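Cytochrome P450 monooxygenase (Rhodococcus sp. ECU0066, PDB 6KBH) probably acts as a self-sufficient monooxygenase, passing electrons from a flavin mononucleotide through a [2Fe-2S] cluster to a cytochrome P450 heme. Local coordinates at residues V183-A188 against A282-T287; L314-V319 against E402-L407. All blocks are in the same frame, centred on the assembly; numbering follows the deposited sequence.

Contact 1 (V183-A188 against A282-T287); sequences VPLTVA and AAHETT. With HEM (protoporphyrin IX containing Fe), chain C.
L185 lies against one face of the H284 imidazole: its CB sits 3.8 Å from the ring centroid and 17° off the normal, a CH-pi contact. Over the same face the two methyls reach further along the ring, CD1 coming within 4.0 Å of ND1 and CD2 lying near CE1. With CG anti to the backbone N (chi1 180°), H284 extends alongside 183-188, and its NE2 is hydrogen-bonded to the carbonyl of W181, just ahead of that segment. The indole of W181 also meets the imidazole, so the ring is held by its nitrogen as well as by packing. Close by, the P184 ring crosses the T287 side chain, P184 CG standing 3.7 Å from T287 CG2. The T287 hydroxyl is taken up by a hydrogen bond from OG1 to A283 O (3.0 Å), which leaves the methyl for the proline. Packing thins toward A188, which adds a lone methyl contact, its CB 3.7 Å from A283 CB; this sparser end is still buried. On its other side A283 CB meets the heme methyl CMC at 3.5 Å. AAHETT corresponds to the (A/G)-G-x-(D/E)-T-T signature of P450 helix I, with A283 standing at the usual glycine, and it falls where that helix is interrupted beside the heme. T286 OG1 donates to A282 O at 3.0 Å from above the carbonyl plane, spanning the break. T286 OG1 also lies 3.3 Å from C4B of the heme. In relatives the acid and alcohol of this signature take part in oxygen activation, and E285 and T286 are consistent with that role. Helix 183-192, the helix E of the fold, is thus laid on helix I, with helix 153-164 packed on V183, T186 and V187, and helix 396-413 on V183, P184, V187 and T287.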
loop_
_atom_site.group_PDB
_atom_site.type_symbol
_atom_site.label_atom_id
_atom_site.label_comp_id
_atom_site.label_asym_id
_atom_site.label_seq_id
_atom_site.Cartn_x
_atom_site.Cartn_y
_atom_site.Cartn_z
ATOM N N VAL A 183 -4.318 6.861 22.001
ATOM C CA VAL A 183 -3.187 6.057 21.525
ATOM C C VAL A 183 -2.388 6.767 20.424
ATOM O O VAL A 183 -1.156 6.797 20.516
ATOM C CB VAL A 183 -3.656 4.663 21.109
ATOM C CG1 VAL A 183 -2.466 3.820 20.679
ATOM C CG2 VAL A 183 -4.394 3.982 22.241
ATOM N N PRO A 184 -3.017 7.332 19.383
ATOM C CA PRO A 184 -2.201 8.005 18.354
ATOM C C PRO A 184 -1.353 9.143 18.885
ATOM O O PRO A 184 -0.307 9.451 18.301
ATOM C CB PRO A 184 -3.249 8.496 17.344
ATOM C CG PRO A 184 -4.381 7.557 17.510
ATOM C CD PRO A 184 -4.430 7.264 18.979
ATOM N N LEU A 185 -1.767 9.773 19.982
ATOM C CA LEU A 185 -0.966 10.843 20.562
ATOM C C LEU A 185 0.317 10.294 21.172
ATOM O O LEU A 185 1.398 10.865 20.987
ATOM C CB LEU A 185 -1.790 11.599 21.603
ATOM C CG LEU A 185 -1.108 12.757 22.329
ATOM C CD1 LEU A 185 -0.599 13.794 21.338
ATOM C CD2 LEU A 185 -2.067 13.390 23.326
ATOM N N THR A 186 0.218 9.176 21.901
ATOM C CA THR A 186 1.390 8.623 22.574
ATOM C C THR A 186 2.414 8.097 21.574
ATOM O O THR A 186 3.613 8.374 21.702
ATOM C CB THR A 186 0.981 7.514 23.550
ATOM O OG1 THR A 186 0.178 6.538 22.872
ATOM C CG2 THR A 186 0.207 8.087 24.739
ATOM N N VAL A 187 1.968 7.329 20.574
ATOM C CA VAL A 187 2.934 6.775 19.628
ATOM C C VAL A 187 3.576 7.887 18.813
ATOM O O VAL A 187 4.738 7.773 18.405
ATOM C CB VAL A 187 2.286 5.712 18.716
ATOM C CG1 VAL A 187 1.382 4.783 19.513
ATOM C CG2 VAL A 187 1.550 6.356 17.572
ATOM N N ALA A 188 2.848 8.981 18.570
ATOM C CA ALA A 188 3.470 10.124 17.920
ATOM C C ALA A 188 4.604 10.665 18.775
ATOM O O ALA A 188 5.697 10.938 18.270
ATOM C CB ALA A 188 2.435 11.213 17.639
ATOM N N ALA A 282 0.114 16.939 13.279
ATOM C CA ALA A 282 -0.136 16.233 12.031
ATOM C C ALA A 282 -0.523 14.783 12.271
ATOM O O ALA A 282 -1.053 14.136 11.361
ATOM C CB ALA A 282 1.097 16.302 11.130
ATOM N N ALA A 283 -0.292 14.272 13.479
ATOM C CA ALA A 283 -0.389 12.848 13.763
ATOM C C ALA A 283 -1.562 12.461 14.648
ATOM O O ALA A 283 -2.022 11.320 14.566
ATOM C CB ALA A 283 0.901 12.356 14.431
ATOM N N HIS A 284 -2.053 13.367 15.493
ATOM C CA HIS A 284 -2.980 12.960 16.550
ATOM C C HIS A 284 -4.422 12.838 16.056
ATOM O O HIS A 284 -4.993 11.743 16.049
ATOM C CB HIS A 284 -2.890 13.941 17.722
ATOM C CG HIS A 284 -3.810 13.608 18.854
ATOM N ND1 HIS A 284 -4.226 14.544 19.775
ATOM C CD2 HIS A 284 -4.397 12.441 19.211
ATOM C CE1 HIS A 284 -5.029 13.968 20.653
ATOM N NE2 HIS A 284 -5.150 12.692 20.331
ATOM N N GLU A 285 -5.030 13.953 15.637
ATOM C CA GLU A 285 -6.465 13.930 15.356
ATOM C C GLU A 285 -6.769 13.165 14.077
ATOM O O GLU A 285 -7.763 12.432 14.008
ATOM C CB GLU A 285 -7.027 15.346 15.250
ATOM C CG GLU A 285 -6.581 16.312 16.318
ATOM C CD GLU A 285 -7.519 17.497 16.419
ATOM O OE1 GLU A 285 -8.750 17.295 16.335
ATOM O OE2 GLU A 285 -7.023 18.634 16.541
ATOM N N THR A 286 -5.937 13.339 13.049
ATOM C CA THR A 286 -6.171 12.653 11.785
ATOM C C THR A 286 -6.191 11.142 11.973
ATOM O O THR A 286 -7.024 10.447 11.383
ATOM C CB THR A 286 -5.105 13.058 10.771
ATOM O OG1 THR A 286 -3.808 12.895 11.357
ATOM C CG2 THR A 286 -5.284 14.506 10.361
ATOM N N THR A 287 -5.292 10.616 12.808
ATOM C CA THR A 287 -5.273 9.175 13.037
ATOM C C THR A 287 -6.436 8.745 13.922
ATOM O O THR A 287 -7.114 7.754 13.628
ATOM C CB THR A 287 -3.937 8.753 13.650
ATOM O OG1 THR A 287 -2.869 9.118 12.766
ATOM C CG2 THR A 287 -3.905 7.247 13.868
HETATM C CHA HEM C . 0.713 16.223 5.127
HETATM C CHB HEM C . -3.509 13.551 5.820
HETATM C CHC HEM C . -1.259 10.931 9.829
HETATM C CHD HEM C . 2.911 13.597 9.111
HETATM C C1A HEM C . -0.590 15.557 5.170
HETATM C C2A HEM C . -1.501 16.077 4.144
HETATM C C3A HEM C . -2.669 15.335 4.331
HETATM C C4A HEM C . -2.355 14.430 5.468
HETATM C CMA HEM C . -3.943 15.447 3.553
HETATM C CAA HEM C . -1.253 17.131 3.109
HETATM C CBA HEM C . -1.052 16.609 1.720
HETATM C CGA HEM C . -0.574 17.533 0.651
HETATM O O1A HEM C . -0.732 18.726 1.022
HETATM O O2A HEM C . -0.146 16.862 -0.328
HETATM C C1B HEM C . -3.329 12.597 6.958
HETATM C C2B HEM C . -4.396 11.612 7.457
HETATM C C3B HEM C . -3.682 10.793 8.709
HETATM C C4B HEM C . -2.287 11.376 8.827
HETATM C CMB HEM C . -5.778 11.441 6.926
HETATM C CAB HEM C . -4.277 9.726 9.563
HETATM C CBB HEM C . -4.905 8.557 8.888
HETATM C C1C HEM C . 0.051 11.638 9.744
HETATM C C2C HEM C . 0.936 11.128 10.758
HETATM C C3C HEM C . 2.095 11.851 10.584
HETATM C C4C HEM C . 1.790 12.730 9.466
HETATM C CMC HEM C . 0.664 10.058 11.763
HETATM C CAC HEM C . 3.365 11.711 11.367
HETATM C CBC HEM C . 3.777 12.758 12.338
HETATM C C1D HEM C . 2.501 14.444 7.984
HETATM C C2D HEM C . 3.594 15.372 7.545
HETATM C C3D HEM C . 2.911 16.202 6.293
HETATM C C4D HEM C . 1.528 15.622 6.202
HETATM C CMD HEM C . 4.960 15.491 8.125
HETATM C CAD HEM C . 3.543 17.258 5.459
HETATM C CBD HEM C . 4.477 16.769 4.400
HETATM C CGD HEM C . 4.796 17.707 3.294
HETATM O O1D HEM C . 3.923 18.608 3.287
HETATM O O2D HEM C . 5.826 17.334 2.677
HETATM N NA HEM C . -1.092 14.548 6.001
HETATM N NB HEM C . -2.048 12.412 7.722
HETATM N NC HEM C . 0.555 12.629 8.933
HETATM N ND HEM C . 1.186 14.478 7.197
HETATM FE FE HEM C . -0.510 13.530 7.565
#

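Contact 2 (L314-V319 against E402-L407); sequences LIPNAV and EIQIFL
V319 packs between I403 and L407, its CG1 3.6 Å from I403 CG2. The same methyl meets L407 CD2 at 3.9 Å, and in both pairs the side chains run past each other in opposite directions. I315, one turn earlier, rests CG2 on the aliphatic part of Q404, 3.6 Å from Q404 CG. Its other branch follows a different course: with CG1 beside the backbone N (chi1 -71°) and the chain extended beyond it, CD1 arrives 3.4 Å from L407 O. The Q404 side chain, extended past CG, reaches across P316 at about a right angle and lays its amide end by the pyrrolidine ring. Without the glutamine chain, as with an alanine here, I315 CG2 and the P316 ring would probably lose their cover, and a gap would open between the helices. No hydrogen bond crosses the interface. The segments belong to helices K and L of the cytochrome P450 fold; the axes of the short stretches 315-319 and 402-407 come within 9.3 Å, at 116° between their N-to-C directions. Helix L follows the loop carrying the cysteine ligand of the heme iron, C393; helix K begins here with P316 in its first turn. Beyond the first shell, I308 of helix 302-310 backs I315, A318 and L407 alike, while L298 of helix 284-300 touches L407. The start of helix K is tied down by N317, which turns away from helix L to hydrogen-bond R377 O through ND2, and I403 reaches S291 of helix 284-300.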
loop_
_atom_site.group_PDB
_atom_site.type_symbol
_atom_site.label_atom_id
_atom_site.label_comp_id
_atom_site.label_asym_id
_atom_site.label_seq_id
_atom_site.Cartn_x
_atom_site.Cartn_y
_atom_site.Cartn_z
ATOM N N LEU A 314 -6.916 -9.586 5.616
ATOM C CA LEU A 314 -7.503 -8.529 4.806
ATOM C C LEU A 314 -7.560 -7.190 5.526
ATOM O O LEU A 314 -8.068 -6.219 4.957
ATOM C CB LEU A 314 -8.905 -8.947 4.344
ATOM C CG LEU A 314 -9.875 -9.450 5.412
ATOM C CD1 LEU A 314 -11.290 -9.176 5.002
ATOM C CD2 LEU A 314 -9.689 -10.931 5.619
ATOM N N ILE A 315 -7.042 -7.116 6.753
ATOM C CA ILE A 315 -6.970 -5.839 7.471
ATOM C C ILE A 315 -6.228 -4.766 6.670
ATOM O O ILE A 315 -6.737 -3.637 6.576
ATOM C CB ILE A 315 -6.381 -6.045 8.860
ATOM C CG1 ILE A 315 -7.377 -6.784 9.752
ATOM C CG2 ILE A 315 -5.975 -4.719 9.493
ATOM C CD1 ILE A 315 -6.872 -7.036 11.133
ATOM N N PRO A 316 -5.045 -5.030 6.091
ATOM C CA PRO A 316 -4.333 -3.945 5.384
ATOM C C PRO A 316 -5.162 -3.240 4.319
ATOM O O PRO A 316 -5.274 -2.009 4.347
ATOM C CB PRO A 316 -3.120 -4.668 4.782
ATOM C CG PRO A 316 -2.888 -5.812 5.685
ATOM C CD PRO A 316 -4.240 -6.267 6.124
ATOM N N ASN A 317 -5.745 -3.983 3.373
ATOM C CA ASN A 317 -6.592 -3.332 2.379
ATOM C C ASN A 317 -7.892 -2.831 2.993
ATOM O O ASN A 317 -8.463 -1.850 2.503
ATOM C CB ASN A 317 -6.897 -4.275 1.217
ATOM C CG ASN A 317 -7.389 -3.531 -0.018
ATOM O OD1 ASN A 317 -6.936 -2.428 -0.312
ATOM N ND2 ASN A 317 -8.340 -4.124 -0.729
ATOM N N ALA A 318 -8.379 -3.493 4.046
ATOM C CA ALA A 318 -9.584 -3.029 4.724
ATOM C C ALA A 318 -9.426 -1.588 5.185
ATOM O O ALA A 318 -10.255 -0.725 4.872
ATOM C CB ALA A 318 -9.914 -3.934 5.912
ATOM N N VAL A 319 -8.347 -1.305 5.920
ATOM C CA VAL A 319 -8.127 0.046 6.412
ATOM C C VAL A 319 -7.897 1.022 5.269
ATOM O O VAL A 319 -8.087 2.228 5.444
ATOM C CB VAL A 319 -6.956 0.072 7.420
ATOM C CG1 VAL A 319 -7.076 -1.086 8.404
ATOM C CG2 VAL A 319 -5.622 0.041 6.704
ATOM N N GLU A 402 -0.679 1.968 12.406
ATOM C CA GLU A 402 -1.449 2.229 13.616
ATOM C C GLU A 402 -2.877 1.710 13.499
ATOM O O GLU A 402 -3.387 1.040 14.406
ATOM C CB GLU A 402 -1.453 3.727 13.866
ATOM C CG GLU A 402 -1.253 4.133 15.274
ATOM C CD GLU A 402 -0.893 5.584 15.358
ATOM O OE1 GLU A 402 -0.486 6.167 14.331
ATOM O OE2 GLU A 402 -1.062 6.156 16.438
ATOM N N ILE A 403 -3.546 2.031 12.392
ATOM C CA ILE A 403 -4.914 1.570 12.188
ATOM C C ILE A 403 -4.952 0.053 12.113
ATOM O O ILE A 403 -5.806 -0.598 12.731
ATOM C CB ILE A 403 -5.513 2.204 10.922
ATOM C CG1 ILE A 403 -5.537 3.725 11.037
ATOM C CG2 ILE A 403 -6.917 1.684 10.695
ATOM C CD1 ILE A 403 -6.462 4.225 12.097
ATOM N N GLN A 404 -4.026 -0.533 11.349
ATOM C CA GLN A 404 -4.016 -1.981 11.151
ATOM C C GLN A 404 -3.959 -2.753 12.464
ATOM O O GLN A 404 -4.614 -3.784 12.609
ATOM C CB GLN A 404 -2.838 -2.370 10.264
ATOM C CG GLN A 404 -3.177 -2.498 8.804
ATOM C CD GLN A 404 -1.933 -2.497 7.970
ATOM O OE1 GLN A 404 -1.346 -1.450 7.737
ATOM N NE2 GLN A 404 -1.495 -3.675 7.545
ATOM N N ILE A 405 -3.165 -2.284 13.423
ATOM C CA ILE A 405 -3.044 -2.982 14.700
ATOM C C ILE A 405 -4.232 -2.689 15.611
ATOM O O ILE A 405 -4.714 -3.586 16.318
ATOM C CB ILE A 405 -1.695 -2.665 15.375
ATOM C CG1 ILE A 405 -0.565 -2.735 14.380
ATOM C CG2 ILE A 405 -1.413 -3.688 16.440
ATOM C CD1 ILE A 405 0.624 -1.900 14.748
ATOM N N PHE A 406 -4.664 -1.429 15.665
ATOM C CA PHE A 406 -5.915 -1.127 16.335
ATOM C C PHE A 406 -6.995 -2.105 15.900
ATOM O O PHE A 406 -7.680 -2.722 16.731
ATOM C CB PHE A 406 -6.385 0.299 16.028
ATOM C CG PHE A 406 -5.483 1.401 16.512
ATOM C CD1 PHE A 406 -4.519 1.160 17.479
ATOM C CD2 PHE A 406 -5.627 2.688 16.025
ATOM C CE1 PHE A 406 -3.706 2.187 17.924
ATOM C CE2 PHE A 406 -4.818 3.721 16.468
ATOM C CZ PHE A 406 -3.859 3.467 17.422
ATOM N N LEU A 407 -7.155 -2.247 14.592
ATOM C CA LEU A 407 -8.173 -3.102 14.016
ATOM C C LEU A 407 -7.782 -4.572 14.006
ATOM O O LEU A 407 -8.598 -5.401 13.596
ATOM C CB LEU A 407 -8.504 -2.639 12.593
ATOM C CG LEU A 407 -9.729 -3.265 11.920
ATOM C CD1 LEU A 407 -10.987 -3.013 12.749
ATOM C CD2 LEU A 407 -9.893 -2.769 10.494
#

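Helix 396-413 joins the two contacts, whose centres lie 16 Å apart. One side of it faces 314-319 in contact 2, while E402 and F406 turn to contact 1: F406 CE1 is 3.4 Å from V183 CG1, and the E402 side chain lies among P184, V187 and T287. Contact 1 lines the heme pocket, supplying A282, A283, T286 and T287, with the T287 side chain about 8 Å from that of C393, the axial ligand. Contact 2 stands a layer further out, the I403 side chain being about 5 Å from the heme and about 11 Å from that of C393.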